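4-hydroxy-tetrahydrodipicolinate synthase (Methanocaldococcus jannaschii DSM 2661, PDB 2YXG) probably catalyses the condensation of pyruvate with aspartate semialdehyde to 4-hydroxy-tetrahydrodipicolinate, a step of lysine biosynthesis, and forms a homotetramer built as a dimer of dimers. Local coordinates at residues L87-F90 with A91-G95; E112-R115 with K116-K120; G222-E225 with K226-E229; S272-H275 with K276-E280. One frame throughout, in Å; residues are numbered along the deposited sequence.

Interaction 1: residues L87-F90 with A91-G95; sequences LSVF and AEDVG
Phe90 and Val94, one turn apart near the C-terminal end of helix 81-94, meet with the valine over one face of the ring. The helix belongs to a beta-alpha-beta unit of the TIM barrel, linking strand 71-75 to strand 98-102. Val94 CB stands 4.1 Å from the centroid of the Phe90 ring and 25° off its normal, a CH-pi contact displaced toward the rim, and Val94 CG1 touches Phe90 CE2 at 3.7 Å. Phe90 places its ring here by keeping CG anti to the backbone N (chi1 175°), which swings it toward the C-terminal end of the helix. Helix 52-66 borders the pair, with Lys56 against Phe90 and Ile59 and Glu60 against Val94. Were Phe90 replaced by an alanine, the isopropyl group of Val94 would probably lose its aromatic neighbour and a gap open beside helix 52-66. On another side of the helix Val89 and Asp93 run alongside each other, with Val89 CG1 3.6 Å from Asp93 OD2. Ser88 and Ala91 turn inward to Val99 of strand 98-102, and the hydroxyl of Ser88 is hydrogen-bonded to Ala84 O. Glu92 reaches across to the backbone N of Asn126. Gly95, with positive phi, closes the helix in a Schellman motif: its N donates to Glu92 O at 3.1 Å and weakly to Ala91 O at 3.4 Å.

Interaction 2: residues E112-R115 with K116-K120; sequences EGLR and KHFGK
Regular helical bonds from residue i+4 back to residue i run through 112-120, among them Lys116 N to Glu112 O at 2.9 Å and Gly119 N to Arg115 O at 2.7 Å. On the outer side, the bend of Glu112 at chi2 (49°) sets its carboxylate beside the helix, where Arg115 grips it side-on with two nitrogens. Arg115 NE donates to Glu112 OE1 at 3.0 Å, in the guanidinium plane and nearly straight, while Arg115 NH2 meets the syn lone pair of Glu112 OE2 at 2.6 Å. The two bonds hold the flat groups against rotation. Lys116 adds a weak, longer arm, its NZ lying 3.4 Å from Glu112 OE2, so one carboxylate serves two cations in a salt-bridge network. This helix, 111-124, joins strands 98-102 and 129-133 of the TIM barrel, and its other side faces the protein interior. There Leu114 packs against Pro104 and Pro109, and Phe118 rests on Leu150 of helix 144-153; the Phe118 side chain is about 7 Å from that of Tyr132, the predicted proton donor/acceptor. Phe118 CD2 comes within 3.3 Å of Leu114 O. Leu266 of a neighbouring subunit packs against Lys116 and Lys120.

Interaction 3: residues G222-E225 with K226-E229; sequences GDFE and KARE
Arg228 lays its guanidinium over the backbone of the preceding turn, with Phe224 O above one face, and extends NH1 to Glu225 OE1 at 2.8 Å. This salt bridge joins two crossed side chains whose carboxylate and guanidinium planes stand 77° apart; Glu225, bent at chi2 (74°), turns its carboxylate back to meet the arginine. The contact forms the first turn of helix 224-240, which lies beyond the eight strands of the TIM barrel in the chain. Asp223 occupies the N-cap position, directly after Gly222, the positive-phi residue whose Schellman motif ends helix 209-221. Two helices are thus joined by a very short turn.

In the buried part, Phe224 and Ala227 touch each other only lightly, Phe224 CD1 lying 4.3 Å from Ala227 CB, but they are closely enclosed: both pack on Leu190 of helix 189-194 and on Ala219 of the preceding helix, and the Phe224 ring meets Phe224 of a neighbouring subunit, their planes about 55° apart. Beneath these side chains, Arg228 N donates to Phe224 O at 2.8 Å and Ala227 N to Asp223 O at 3.0 Å.

The solvent side is looser. Glu225 and Glu229 are exposed there, and the bond from Glu229 N to Glu225 O is weak at 3.4 Å. Between the two, the methylenes of Lys226 pass the Asp223 carboxylate, both residues touching Tyr218, while Lys226 NZ stays 5.4 Å from Asp223 OD2.

Because Arg228 NE also donates a hydrogen bond to Ala194 O of the neighbouring subunit, Glu225 probably helps to balance and orient a positive charge at a subunit interface.

Interaction 4: residues S272-H275 with K276-E280; sequences SEEH and KKILE
Ser272 and Lys276 are joined by the first backbone bond of helix 273-286, Lys276 N to Ser272 O at 2.9 Å. Ser272 is the N-cap: its OG accepts from His275 N at 3.2 Å, satisfying an amide that lacks a carbonyl partner within the first turn. Glu273, folded back at chi2 (-58°), crosses Lys276 and sets OE2 3.3 Å from Lys276 NZ, a salt bridge with a weak hydrogen bond. The lysine ammonium also donates to Met271 O, just before the cap. A methionine in place of Lys276 would probably leave Glu273 without its cationic partner and Met271 O without this donor. At Glu274 the main-chain O has Ile278 CD1 at 3.4 Å, while the bond it accepts from Ile278 N is weak. His275 ND1 is hydrogen-bonded to Glu244 OE2, the oxygen that also accepts from Ser272 N, and His275 O receives Leu279 N at 3.0 Å. Leu279, on the inner side, packs against Thr252 and Ala253 of helix 248-256. The serine cap satisfies an end amide, while the carboxylates of Glu273 and Glu244, the former partly offset by Lys276, would be expected to interact favourably with the helix dipole.

Overall arrangement
The four contacts follow one another along the chain, each within one helix or at its end. Interactions 1 and 2 lie on helices 81-94 and 111-124, which flank strand 98-102 in successive beta-alpha-beta units of the barrel; their centres are 19 Å apart and their nearest atoms about 7 Å. Interactions 3 and 4 belong to helices 224-240 and 273-286, beyond the last barrel strand, with centres 30 Å apart. Both lie 38 to 41 Å from the first two, centre to centre. None of the four touches another. Interactions 2 and 3 reach two different neighbouring subunits, consistent with a dimer of dimers, whereas interactions 1 and 4 meet no other chain of the tetramer.

Interaction 1: residues L87-F90 with A91-G95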
loop_
_atom_site.group_PDB
_atom_site.type_symbol
_atom_site.label_atom_id
_atom_site.label_comp_id
_atom_site.label_asym_id
_atom_site.label_seq_id
_atom_site.Cartn_x
_atom_site.Cartn_y
_atom_site.Cartn_z
ATOM N N LEU A 87 16.503 20.502 20.765
ATOM C CA LEU A 87 17.550 19.513 20.476
ATOM C C LEU A 87 18.609 20.058 19.516
ATOM O O LEU A 87 19.789 19.732 19.629
ATOM C CB LEU A 87 16.976 18.177 19.902
ATOM C CG LEU A 87 16.136 17.314 20.871
ATOM C CD1 LEU A 87 15.343 16.222 20.156
ATOM C CD2 LEU A 87 17.033 16.684 21.937
ATOM N N SER A 88 18.161 20.869 18.565
ATOM C CA SER A 88 19.035 21.430 17.538
ATOM C C SER A 88 19.987 22.461 18.131
ATOM O O SER A 88 21.181 22.455 17.840
ATOM C CB SER A 88 18.191 22.080 16.423
ATOM O OG SER A 88 17.320 21.107 15.818
ATOM N N VAL A 89 19.420 23.350 18.945
ATOM C CA VAL A 89 20.193 24.375 19.650
ATOM C C VAL A 89 21.236 23.688 20.535
ATOM O O VAL A 89 22.419 24.092 20.560
ATOM C CB VAL A 89 19.271 25.298 20.467
ATOM C CG1 VAL A 89 20.091 26.143 21.534
ATOM C CG2 VAL A 89 18.466 26.208 19.517
ATOM N N PHE A 90 20.820 22.632 21.214
ATOM C CA PHE A 90 21.763 21.861 21.982
ATOM C C PHE A 90 22.898 21.226 21.142
ATOM O O PHE A 90 24.060 21.248 21.537
ATOM C CB PHE A 90 21.109 20.761 22.790
ATOM C CG PHE A 90 22.136 19.898 23.494
ATOM C CD1 PHE A 90 22.689 20.314 24.720
ATOM C CD2 PHE A 90 22.628 18.725 22.883
ATOM C CE1 PHE A 90 23.641 19.540 25.363
ATOM C CE2 PHE A 90 23.607 17.973 23.500
ATOM C CZ PHE A 90 24.115 18.369 24.752
ATOM N N ALA A 91 22.561 20.646 19.993
ATOM C CA ALA A 91 23.584 20.061 19.148
ATOM C C ALA A 91 24.597 21.147 18.733
ATOM O O ALA A 91 25.778 20.892 18.621
ATOM C CB ALA A 91 22.956 19.422 17.951
ATOM N N GLU A 92 24.131 22.360 18.495
ATOM C CA GLU A 92 25.060 23.408 18.042
ATOM C C GLU A 92 25.983 23.843 19.191
ATOM O O GLU A 92 27.205 23.844 19.053
ATOM C CB GLU A 92 24.317 24.601 17.470
ATOM C CG GLU A 92 25.253 25.637 16.796
ATOM C CD GLU A 92 24.484 26.700 16.077
ATOM O OE1 GLU A 92 23.587 27.315 16.686
ATOM O OE2 GLU A 92 24.746 26.920 14.899
ATOM N N ASP A 93 25.361 24.113 20.327
ATOM C CA ASP A 93 26.019 24.530 21.540
ATOM C C ASP A 93 27.031 23.512 21.978
ATOM O O ASP A 93 28.075 23.888 22.446
ATOM C CB ASP A 93 25.004 24.692 22.683
ATOM C CG ASP A 93 24.105 25.940 22.551
ATOM O OD1 ASP A 93 24.304 26.803 21.633
ATOM O OD2 ASP A 93 23.168 26.044 23.411
ATOM N N VAL A 94 26.738 22.227 21.846
ATOM C CA VAL A 94 27.663 21.222 22.328
ATOM C C VAL A 94 28.832 20.946 21.366
ATOM O O VAL A 94 29.787 20.305 21.758
ATOM C CB VAL A 94 26.944 19.904 22.766
ATOM C CG1 VAL A 94 26.501 19.054 21.546
ATOM C CG2 VAL A 94 27.817 19.086 23.651
ATOM N N GLY A 95 28.784 21.416 20.118
ATOM C CA GLY A 95 29.955 21.184 19.222
ATOM C C GLY A 95 29.797 20.224 18.059
ATOM O O GLY A 95 30.786 19.919 17.385
#

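Interaction 2: residues E112-R115 with K116-K120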
loop_
_atom_site.group_PDB
_atom_site.type_symbol
_atom_site.label_atom_id
_atom_site.label_comp_id
_atom_site.label_asym_id
_atom_site.label_seq_id
_atom_site.Cartn_x
_atom_site.Cartn_y
_atom_site.Cartn_z
ATOM N N GLU A 112 2.945 21.634 4.360
ATOM C CA GLU A 112 3.141 23.009 4.844
ATOM C C GLU A 112 3.546 22.954 6.316
ATOM O O GLU A 112 4.423 23.717 6.782
ATOM C CB GLU A 112 1.842 23.818 4.597
ATOM C CG GLU A 112 1.886 25.315 4.956
ATOM C CD GLU A 112 3.124 26.078 4.398
ATOM O OE1 GLU A 112 3.608 25.797 3.249
ATOM O OE2 GLU A 112 3.607 26.969 5.137
ATOM N N GLY A 113 2.929 22.012 7.040
ATOM C CA GLY A 113 3.310 21.743 8.448
ATOM C C GLY A 113 4.758 21.303 8.550
ATOM O O GLY A 113 5.514 21.794 9.379
ATOM N N LEU A 114 5.152 20.404 7.665
ATOM C CA LEU A 114 6.579 20.041 7.529
ATOM C C LEU A 114 7.485 21.207 7.210
ATOM O O LEU A 114 8.538 21.321 7.808
ATOM C CB LEU A 114 6.786 18.932 6.474
ATOM C CG LEU A 114 6.176 17.545 6.766
ATOM C CD1 LEU A 114 6.293 16.615 5.542
ATOM C CD2 LEU A 114 6.867 16.898 7.993
ATOM N N ARG A 115 7.106 22.041 6.233
ATOM C CA ARG A 115 7.933 23.199 5.873
ATOM C C ARG A 115 8.130 24.095 7.091
ATOM O O ARG A 115 9.230 24.505 7.415
ATOM C CB ARG A 115 7.316 23.960 4.697
ATOM C CG ARG A 115 8.213 25.030 3.978
ATOM C CD ARG A 115 7.359 25.981 3.045
ATOM N NE ARG A 115 6.377 26.759 3.829
ATOM C CZ ARG A 115 6.722 27.717 4.696
ATOM N NH1 ARG A 115 8.007 28.052 4.844
ATOM N NH2 ARG A 115 5.797 28.348 5.408
ATOM N N LYS A 116 7.050 24.383 7.788
ATOM C CA LYS A 116 7.078 25.304 8.915
ATOM C C LYS A 116 7.905 24.699 10.038
ATOM O O LYS A 116 8.778 25.365 10.602
ATOM C CB LYS A 116 5.669 25.529 9.425
ATOM C CG LYS A 116 4.837 26.600 8.716
ATOM C CD LYS A 116 3.470 26.755 9.465
ATOM C CE LYS A 116 2.832 28.083 9.181
ATOM N NZ LYS A 116 1.984 28.026 7.942
ATOM N N HIS A 117 7.622 23.431 10.364
ATOM C CA HIS A 117 8.480 22.653 11.267
ATOM C C HIS A 117 9.968 22.771 10.942
ATOM O O HIS A 117 10.735 23.210 11.804
ATOM C CB HIS A 117 8.051 21.183 11.331
ATOM C CG HIS A 117 8.888 20.345 12.256
ATOM N ND1 HIS A 117 9.978 19.619 11.822
ATOM C CD2 HIS A 117 8.770 20.095 13.582
ATOM C CE1 HIS A 117 10.490 18.946 12.845
ATOM N NE2 HIS A 117 9.782 19.229 13.926
ATOM N N PHE A 118 10.377 22.437 9.713
ATOM C CA PHE A 118 11.847 22.472 9.398
ATOM C C PHE A 118 12.360 23.920 9.308
ATOM O O PHE A 118 13.515 24.180 9.511
ATOM C CB PHE A 118 12.218 21.692 8.100
ATOM C CG PHE A 118 12.100 20.194 8.235
ATOM C CD1 PHE A 118 12.844 19.495 9.208
ATOM C CD2 PHE A 118 11.236 19.475 7.441
ATOM C CE1 PHE A 118 12.731 18.114 9.352
ATOM C CE2 PHE A 118 11.148 18.057 7.563
ATOM C CZ PHE A 118 11.887 17.402 8.508
ATOM N N GLY A 119 11.466 24.844 8.946
ATOM C CA GLY A 119 11.762 26.283 8.940
ATOM C C GLY A 119 12.174 26.750 10.326
ATOM O O GLY A 119 13.169 27.442 10.461
ATOM N N LYS A 120 11.425 26.356 11.359
ATOM C CA LYS A 120 11.769 26.739 12.753
ATOM C C LYS A 120 13.105 26.126 13.175
ATOM O O LYS A 120 13.895 26.772 13.878
ATOM C CB LYS A 120 10.668 26.345 13.778
ATOM C CG LYS A 120 9.249 26.926 13.537
ATOM C CD LYS A 120 9.096 28.416 13.965
ATOM C CE LYS A 120 8.704 28.559 15.467
ATOM N NZ LYS A 120 9.003 29.930 16.110
#

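Interaction 3: residues G222-E225 with K226-E229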
loop_
_atom_site.group_PDB
_atom_site.type_symbol
_atom_site.label_atom_id
_atom_site.label_comp_id
_atom_site.label_asym_id
_atom_site.label_seq_id
_atom_site.Cartn_x
_atom_site.Cartn_y
_atom_site.Cartn_z
ATOM N N GLY A 222 32.784 6.271 -9.802
ATOM C CA GLY A 222 32.073 5.895 -11.024
ATOM C C GLY A 222 32.523 4.534 -11.483
ATOM O O GLY A 222 32.349 4.179 -12.638
ATOM N N ASP A 223 33.112 3.776 -10.575
ATOM C CA ASP A 223 33.553 2.409 -10.883
ATOM C C ASP A 223 32.521 1.397 -10.340
ATOM O O ASP A 223 32.677 0.791 -9.273
ATOM C CB ASP A 223 34.962 2.162 -10.331
ATOM C CG ASP A 223 35.552 0.851 -10.818
ATOM O OD1 ASP A 223 34.882 0.124 -11.597
ATOM O OD2 ASP A 223 36.671 0.519 -10.399
ATOM N N PHE A 224 31.439 1.245 -11.087
ATOM C CA PHE A 224 30.314 0.431 -10.618
ATOM C C PHE A 224 30.536 -1.064 -10.689
ATOM O O PHE A 224 29.906 -1.823 -9.934
ATOM C CB PHE A 224 28.983 0.878 -11.267
ATOM C CG PHE A 224 28.452 2.122 -10.640
ATOM C CD1 PHE A 224 27.599 2.065 -9.547
ATOM C CD2 PHE A 224 28.895 3.367 -11.059
ATOM C CE1 PHE A 224 27.158 3.260 -8.919
ATOM C CE2 PHE A 224 28.437 4.541 -10.443
ATOM C CZ PHE A 224 27.571 4.484 -9.387
ATOM N N GLU A 225 31.400 -1.491 -11.608
ATOM C CA GLU A 225 31.885 -2.868 -11.599
ATOM C C GLU A 225 32.447 -3.239 -10.217
ATOM O O GLU A 225 32.076 -4.257 -9.653
ATOM C CB GLU A 225 32.950 -3.087 -12.671
ATOM C CG GLU A 225 33.371 -4.538 -12.808
ATOM C CD GLU A 225 32.325 -5.411 -13.515
ATOM O OE1 GLU A 225 31.286 -4.867 -13.992
ATOM O OE2 GLU A 225 32.537 -6.651 -13.594
ATOM N N LYS A 226 33.330 -2.418 -9.664
ATOM C CA LYS A 226 33.841 -2.731 -8.338
ATOM C C LYS A 226 32.884 -2.418 -7.147
ATOM O O LYS A 226 32.943 -3.126 -6.125
ATOM C CB LYS A 226 35.237 -2.154 -8.149
ATOM C CG LYS A 226 36.160 -2.649 -9.275
ATOM C CD LYS A 226 37.564 -2.026 -9.291
ATOM C CE LYS A 226 38.453 -2.545 -8.136
ATOM N NZ LYS A 226 38.086 -3.928 -7.603
ATOM N N ALA A 227 32.027 -1.393 -7.289
ATOM C CA ALA A 227 30.987 -1.118 -6.288
ATOM C C ALA A 227 30.101 -2.357 -6.208
ATOM O O ALA A 227 29.798 -2.823 -5.110
ATOM C CB ALA A 227 30.164 0.169 -6.593
ATOM N N ARG A 228 29.770 -2.934 -7.370
ATOM C CA ARG A 228 28.828 -4.051 -7.443
ATOM C C ARG A 228 29.340 -5.275 -6.730
ATOM O O ARG A 228 28.599 -5.997 -6.071
ATOM C CB ARG A 228 28.625 -4.448 -8.884
ATOM C CG ARG A 228 27.416 -3.918 -9.571
ATOM C CD ARG A 228 27.444 -4.503 -10.993
ATOM N NE ARG A 228 27.145 -3.410 -11.867
ATOM C CZ ARG A 228 27.877 -2.948 -12.862
ATOM N NH1 ARG A 228 28.986 -3.529 -13.258
ATOM N NH2 ARG A 228 27.412 -1.889 -13.488
ATOM N N GLU A 229 30.626 -5.521 -6.894
ATOM C CA GLU A 229 31.254 -6.641 -6.274
ATOM C C GLU A 229 31.065 -6.614 -4.733
ATOM O O GLU A 229 30.768 -7.632 -4.099
ATOM C CB GLU A 229 32.758 -6.700 -6.642
ATOM C CG GLU A 229 33.328 -8.120 -6.347
ATOM C CD GLU A 229 34.728 -8.115 -5.714
ATOM O OE1 GLU A 229 35.746 -7.929 -6.473
ATOM O OE2 GLU A 229 34.782 -8.318 -4.456
#

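Interaction 4: residues S272-H275 with K276-E280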
loop_
_atom_site.group_PDB
_atom_site.type_symbol
_atom_site.label_atom_id
_atom_site.label_comp_id
_atom_site.label_asym_id
_atom_site.label_seq_id
_atom_site.Cartn_x
_atom_site.Cartn_y
_atom_site.Cartn_z
ATOM N N SER A 272 13.896 -13.186 17.402
ATOM C CA SER A 272 13.461 -14.618 17.430
ATOM C C SER A 272 14.629 -15.582 17.156
ATOM O O SER A 272 15.650 -15.202 16.520
ATOM C CB SER A 272 12.326 -14.873 16.433
ATOM O OG SER A 272 12.834 -15.081 15.112
ATOM N N GLU A 273 14.502 -16.818 17.643
ATOM C CA GLU A 273 15.589 -17.812 17.496
ATOM C C GLU A 273 15.844 -18.078 16.023
ATOM O O GLU A 273 16.988 -18.204 15.582
ATOM C CB GLU A 273 15.269 -19.108 18.228
ATOM C CG GLU A 273 15.529 -19.022 19.733
ATOM C CD GLU A 273 16.982 -18.643 20.033
ATOM O OE1 GLU A 273 17.885 -19.276 19.417
ATOM O OE2 GLU A 273 17.213 -17.710 20.857
ATOM N N GLU A 274 14.775 -18.102 15.243
ATOM C CA GLU A 274 14.919 -18.355 13.805
ATOM C C GLU A 274 15.678 -17.238 13.066
ATOM O O GLU A 274 16.474 -17.466 12.163
ATOM C CB GLU A 274 13.543 -18.504 13.207
ATOM C CG GLU A 274 13.571 -19.060 11.851
ATOM C CD GLU A 274 12.176 -19.101 11.261
ATOM O OE1 GLU A 274 11.407 -20.015 11.691
ATOM O OE2 GLU A 274 11.866 -18.237 10.388
ATOM N N HIS A 275 15.391 -16.015 13.439
ATOM C CA HIS A 275 16.057 -14.869 12.844
ATOM C C HIS A 275 17.521 -14.793 13.300
ATOM O O HIS A 275 18.368 -14.436 12.490
ATOM C CB HIS A 275 15.247 -13.596 13.138
ATOM C CG HIS A 275 13.960 -13.521 12.378
ATOM N ND1 HIS A 275 12.946 -12.649 12.712
ATOM C CD2 HIS A 275 13.505 -14.230 11.310
ATOM C CE1 HIS A 275 11.942 -12.788 11.856
ATOM N NE2 HIS A 275 12.251 -13.750 11.005
ATOM N N LYS A 276 17.805 -15.172 14.560
ATOM C CA LYS A 276 19.182 -15.206 15.106
ATOM C C LYS A 276 20.113 -16.075 14.288
ATOM O O LYS A 276 21.247 -15.666 13.907
ATOM C CB LYS A 276 19.208 -15.760 16.518
ATOM C CG LYS A 276 18.796 -14.782 17.592
ATOM C CD LYS A 276 19.565 -15.100 18.859
ATOM C CE LYS A 276 19.118 -14.147 20.023
ATOM N NZ LYS A 276 17.701 -14.417 20.497
ATOM N N LYS A 277 19.611 -17.281 14.002
ATOM C CA LYS A 277 20.345 -18.277 13.210
ATOM C C LYS A 277 20.645 -17.795 11.796
ATOM O O LYS A 277 21.712 -17.969 11.309
ATOM C CB LYS A 277 19.555 -19.576 13.169
ATOM C CG LYS A 277 19.396 -20.238 14.511
ATOM C CD LYS A 277 18.922 -21.699 14.286
ATOM C CE LYS A 277 18.575 -22.367 15.648
ATOM N NZ LYS A 277 18.192 -23.819 15.462
ATOM N N ILE A 278 19.679 -17.166 11.157
ATOM C CA ILE A 278 19.894 -16.592 9.804
ATOM C C ILE A 278 21.016 -15.536 9.875
ATOM O O ILE A 278 21.986 -15.537 9.085
ATOM C CB ILE A 278 18.557 -16.038 9.195
ATOM C CG1 ILE A 278 17.669 -17.229 8.724
ATOM C CG2 ILE A 278 18.844 -15.127 7.946
ATOM C CD1 ILE A 278 16.178 -17.045 8.836
ATOM N N LEU A 279 20.908 -14.657 10.856
ATOM C CA LEU A 279 21.949 -13.644 11.044
ATOM C C LEU A 279 23.305 -14.301 11.287
ATOM O O LEU A 279 24.320 -13.900 10.647
ATOM C CB LEU A 279 21.591 -12.666 12.183
ATOM C CG LEU A 279 22.644 -11.577 12.460
ATOM C CD1 LEU A 279 23.035 -10.769 11.198
ATOM C CD2 LEU A 279 22.152 -10.695 13.556
ATOM N N GLU A 280 23.341 -15.298 12.197
ATOM C CA GLU A 280 24.588 -15.975 12.515
ATOM C C GLU A 280 25.234 -16.582 11.273
ATOM O O GLU A 280 26.455 -16.524 11.083
ATOM C CB GLU A 280 24.397 -17.106 13.522
ATOM C CG GLU A 280 24.307 -16.716 14.970
ATOM C CD GLU A 280 23.776 -17.884 15.822
ATOM O OE1 GLU A 280 23.801 -19.006 15.299
ATOM O OE2 GLU A 280 23.350 -17.711 16.986
#